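Local coordinates for nucleocapsid protein (Sin Nombre virus, PDB 2IC6), which probably coats the negative-strand viral RNA genome, with an N-terminal antiparallel coiled coil that may help its molecules associate, at residues Thr23-Leu28 with Ala52-Leu57; Asp12-His17 with Glu63-Leu68. The protein carries 1 engineered substitution. All coordinates share one frame; numbering follows the deposited sequence. Where two conformers were deposited one is given.

Contact 1 of 2, residues Thr23-Leu28 with Ala52-Leu57; sequences TTRQKL and AAVSAL
Thr24 O, which takes the helical bond from Leu28 N at 2.9 Å, has Val54 CG2 of the opposite helix packed against it at 3.7 Å. The two helices form an antiparallel coiled coil; here their axes come within 9.1 Å, with N-to-C directions 151° apart. Val54 is a knob of knobs-into-holes packing: it enters a hole lined by Thr24, Arg25 and Leu28, with Leu21 one turn earlier on the fourth side. Its near-trans chi1 (166°) points CG2 among Thr24, the base of Arg25 and Leu28, whose CD2 it meets at 3.9 Å, the Leu28 and Val54 side chains crossing at about a right angle. CG1 alone lies against the guanidinium. In the conformer described, Thr24 CG2 touches Ala53 CB at 3.6 Å, while Leu57 CD1 comes obliquely against Thr24 OG1, at 3.6 Å; that hydroxyl is hydrogen-bonded to Arg20 O one turn back. The arginine chain stretches from CG to NE along the flank of the hole, and its NH1 makes a salt bridge to Glu58, consistent with holding the cationic end on the partner helix. The guanidinium has Val54 CG1 over one face, 3.5 Å above its plane and offset toward the rim.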
# COMPACT_ATOMS: atom_id res chain seq x y z
N THR A 23 3.90 -2.67 6.28
CA THR A 23 3.18 -3.10 7.43
C THR A 23 1.78 -3.58 7.05
O THR A 23 1.30 -4.61 7.60
CB THR A 23 3.16 -1.99 8.48
OG1 THR A 23 2.58 -0.85 8.05
CG2 THR A 23 4.54 -1.66 8.87
N THR A 24 1.12 -2.90 6.13
CA THR A 24 -0.20 -3.32 5.68
C THR A 24 -0.13 -4.65 4.96
O THR A 24 -1.02 -5.50 5.10
CB THR A 24 -0.90 -2.25 4.89
OG1 THR A 24 -0.88 -1.02 5.64
CG2 THR A 24 -2.36 -2.57 4.79
N ARG A 25 0.91 -4.88 4.17
CA ARG A 25 1.08 -6.17 3.51
C ARG A 25 1.31 -7.28 4.51
O ARG A 25 0.86 -8.41 4.27
CB ARG A 25 2.17 -6.12 2.44
CG ARG A 25 1.71 -5.65 1.11
CD ARG A 25 2.74 -5.75 -0.02
NE ARG A 25 2.11 -5.69 -1.40
CZ ARG A 25 1.38 -6.66 -1.94
NH1 ARG A 25 0.75 -6.46 -3.04
NH2 ARG A 25 1.29 -7.89 -1.37
N GLN A 26 1.97 -7.02 5.62
CA GLN A 26 2.12 -8.07 6.64
C GLN A 26 0.76 -8.43 7.21
O GLN A 26 0.43 -9.59 7.41
CB GLN A 26 3.12 -7.66 7.73
CG GLN A 26 3.27 -8.77 8.74
CD GLN A 26 3.78 -10.04 8.15
OE1 GLN A 26 4.76 -10.04 7.44
NE2 GLN A 26 3.11 -11.15 8.42
N LYS A 27 -0.05 -7.41 7.49
CA LYS A 27 -1.41 -7.65 7.98
C LYS A 27 -2.24 -8.44 6.95
O LYS A 27 -3.03 -9.30 7.31
CB LYS A 27 -2.07 -6.30 8.34
CG LYS A 27 -1.43 -5.58 9.51
CD LYS A 27 -1.93 -4.17 9.63
CE LYS A 27 -1.40 -3.46 10.80
NZ LYS A 27 -2.41 -3.67 11.87
N LEU A 28 -2.04 -8.15 5.67
CA LEU A 28 -2.68 -8.93 4.63
C LEU A 28 -2.22 -10.39 4.65
O LEU A 28 -3.06 -11.29 4.56
CB LEU A 28 -2.40 -8.28 3.26
CG LEU A 28 -2.88 -9.07 2.06
CD1 LEU A 28 -4.37 -9.32 2.12
CD2 LEU A 28 -2.46 -8.38 0.79
N ALA A 52 -8.01 -4.38 0.32
CA ALA A 52 -8.33 -3.03 -0.16
C ALA A 52 -7.32 -2.04 0.34
O ALA A 52 -6.97 -1.07 -0.34
CB ALA A 52 -9.79 -2.63 0.23
N ALA A 53 -6.86 -2.20 1.59
CA ALA A 53 -5.90 -1.29 2.15
C ALA A 53 -4.58 -1.35 1.38
O ALA A 53 -3.97 -0.28 1.10
CB ALA A 53 -5.68 -1.58 3.65
N VAL A 54 -4.11 -2.54 1.09
CA VAL A 54 -2.89 -2.69 0.31
C VAL A 54 -3.02 -2.11 -1.08
O VAL A 54 -2.15 -1.37 -1.55
CB VAL A 54 -2.49 -4.19 0.26
CG1 VAL A 54 -1.42 -4.46 -0.82
CG2 VAL A 54 -1.99 -4.64 1.66
N SER A 55 -4.11 -2.43 -1.75
CA SER A 55 -4.30 -1.94 -3.11
C SER A 55 -4.42 -0.44 -3.17
O SER A 55 -3.86 0.18 -4.07
CB SER A 55 -5.63 -2.49 -3.68
OG SER A 55 -5.59 -3.88 -3.99
N ALA A 56 -5.09 0.15 -2.18
CA ALA A 56 -5.21 1.59 -2.14
C ALA A 56 -3.86 2.25 -1.96
O ALA A 56 -3.57 3.29 -2.57
CB ALA A 56 -6.19 2.02 -1.08
N LEU A 57 -2.99 1.66 -1.14
CA LEU A 57 -1.62 2.19 -0.98
C LEU A 57 -0.81 2.06 -2.25
O LEU A 57 -0.09 2.99 -2.61
CB LEU A 57 -0.93 1.44 0.16
CG LEU A 57 -1.27 1.88 1.57
CD1 LEU A 57 -0.83 0.83 2.59
CD2 LEU A 57 -0.67 3.24 1.89

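Contact 2 of 2, residues Asp12-His17 with Glu63-Leu68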
# COMPACT_ATOMS: atom_id res chain seq x y z
N ASP A 12 9.67 12.02 0.46
CA ASP A 12 9.35 11.62 1.83
C ASP A 12 7.99 11.00 1.89
O ASP A 12 7.79 10.07 2.67
CB ASP A 12 9.49 12.81 2.77
CG ASP A 12 10.94 13.19 3.03
OD1 ASP A 12 11.90 12.46 2.70
OD2 ASP A 12 11.15 14.29 3.57
N ASN A 13 7.05 11.50 1.10
CA ASN A 13 5.73 10.90 1.09
C ASN A 13 5.76 9.51 0.48
O ASN A 13 5.07 8.61 0.95
CB ASN A 13 4.79 11.84 0.36
CG ASN A 13 3.33 11.65 0.68
OD1 ASN A 13 2.48 12.19 -0.05
ND2 ASN A 13 3.04 10.95 1.73
N ILE A 14 6.57 9.28 -0.54
CA ILE A 14 6.74 7.96 -1.10
C ILE A 14 7.30 7.09 0.00
O ILE A 14 6.83 5.98 0.20
CB ILE A 14 7.66 8.00 -2.36
CG1 ILE A 14 6.89 8.67 -3.52
CG2 ILE A 14 8.18 6.60 -2.78
CD1 ILE A 14 7.79 9.04 -4.74
N THR A 15 8.32 7.54 0.72
CA THR A 15 8.84 6.69 1.86
C THR A 15 7.80 6.31 2.86
O THR A 15 7.73 5.15 3.29
CB THR A 15 9.93 7.44 2.60
OG1 THR A 15 10.96 7.65 1.65
CG2 THR A 15 10.47 6.69 3.86
N LEU A 16 7.02 7.25 3.34
CA LEU A 16 6.00 6.99 4.34
C LEU A 16 5.04 5.98 3.78
O LEU A 16 4.66 5.03 4.48
CB LEU A 16 5.31 8.26 4.71
CG LEU A 16 4.19 8.15 5.72
CD1 LEU A 16 4.75 7.61 6.97
CD2 LEU A 16 3.57 9.53 5.85
N HIS A 17 4.66 6.14 2.50
CA HIS A 17 3.73 5.18 1.92
C HIS A 17 4.36 3.80 1.69
O HIS A 17 3.63 2.81 1.88
CB HIS A 17 3.10 5.77 0.68
CG HIS A 17 2.03 6.79 0.97
ND1 HIS A 17 2.34 8.11 1.25
CD2 HIS A 17 0.68 6.70 1.02
CE1 HIS A 17 1.20 8.77 1.45
NE2 HIS A 17 0.18 7.94 1.32
N GLU A 63 0.77 6.87 -8.22
CA GLU A 63 0.55 8.27 -8.53
C GLU A 63 1.74 9.12 -8.10
O GLU A 63 2.24 9.94 -8.89
CB GLU A 63 -0.70 8.77 -7.87
CG GLU A 63 -2.03 8.16 -8.27
CD GLU A 63 -3.20 8.55 -7.30
OE1 GLU A 63 -4.21 7.83 -7.33
OE2 GLU A 63 -3.11 9.55 -6.54
N LEU A 64 2.19 8.95 -6.86
CA LEU A 64 3.29 9.69 -6.35
C LEU A 64 4.57 9.47 -7.21
O LEU A 64 5.29 10.41 -7.54
CB LEU A 64 3.60 9.31 -4.93
CG LEU A 64 2.59 9.74 -3.86
CD1 LEU A 64 2.91 9.02 -2.54
CD2 LEU A 64 2.65 11.28 -3.65
N LYS A 65 4.83 8.22 -7.58
CA LYS A 65 6.03 7.90 -8.30
C LYS A 65 5.99 8.49 -9.71
O LYS A 65 6.99 9.02 -10.23
CB LYS A 65 6.23 6.39 -8.34
CG LYS A 65 6.60 5.80 -7.02
CD LYS A 65 6.63 4.31 -7.04
CE LYS A 65 7.05 3.77 -5.73
NZ LYS A 65 7.15 2.33 -5.67
N ARG A 66 4.84 8.41 -10.38
CA ARG A 66 4.73 9.02 -11.72
C ARG A 66 4.91 10.51 -11.64
O ARG A 66 5.51 11.14 -12.55
CB ARG A 66 3.42 8.60 -12.38
CG ARG A 66 3.44 7.15 -12.94
CD ARG A 66 2.11 6.72 -13.55
NE ARG A 66 2.13 5.39 -14.17
CZ ARG A 66 2.47 5.13 -15.44
NH1 ARG A 66 2.82 6.08 -16.34
NH2 ARG A 66 2.44 3.85 -15.83
N GLU A 67 4.36 11.15 -10.62
CA GLU A 67 4.53 12.61 -10.46
C GLU A 67 5.97 12.96 -10.16
O GLU A 67 6.49 13.94 -10.70
CB GLU A 67 3.59 13.15 -9.44
CG GLU A 67 2.18 13.05 -10.02
CD GLU A 67 1.07 13.67 -9.13
OE1 GLU A 67 1.38 14.50 -8.24
OE2 GLU A 67 -0.10 13.43 -9.49
N LEU A 68 6.66 12.23 -9.28
CA LEU A 68 8.07 12.51 -9.03
C LEU A 68 8.90 12.38 -10.30
O LEU A 68 9.81 13.19 -10.53
CB LEU A 68 8.58 11.60 -7.91
CG LEU A 68 10.02 11.90 -7.49
CD1 LEU A 68 10.31 13.32 -7.10
CD2 LEU A 68 10.45 10.93 -6.37
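Apolar contacts dominate where Ile14 slides past Leu64, the two side chains running in opposite directions with Ile14 CG1 3.6 Å from Leu64 CB. Because CG1 is anti to the carbonyl carbon (chi1 -71°) and the chain then extends, CD1 reaches farther over the partner helix, to Leu68 CD2 at 3.6 Å and, more loosely, to Lys65 CG at 4.1 Å. Leu61 closes the fourth side of this hole, so Ile14 is a knob in the knobs-into-holes packing of an antiparallel coiled coil, whose axes here lie 10.0 Å apart at 156°. Leu68 in turn also rests on Leu7, Val10 and Gln11. Mixed contacts fall to Leu64: its CD2 methyl meets the end of the Asn13 amide, the atom modelled as OD1 lying 3.7 Å away, though which end faces the methyl is doubtful. Its CD1 lies over a face of the His17 ring, 3.9 Å from ND1. One polar bond stays within a helix: His17 ND1 donates to Asn13 O at 2.8 Å in the imidazole plane, which fixes the ring's rotation; that carbonyl also receives His17 N, from the opposite face of its plane. Another joins the helices: the extended, solvent-exposed Lys65 chain carries NZ across to a salt bridge with Glu18 of helix 6-37.

Both contacts join the same two helices, 6-37 and 41-74, which run out and back as a hairpin, and their centres lie about 16 Å apart along it. Contact 1 is nested inside the loop closed by contact 2: it sits nearer the turn between the helices and about 5 Å from the centre of the chain, while contact 2 lies about 11 Å out, toward the two chain ends. They meet directly where Leu57 CD2 of contact 1 packs on His17 CD2 of contact 2 at 3.8 Å, making one continuous seam. This single chain thus builds a rod-like coiled-coil domain from successive layers of the same helix pair.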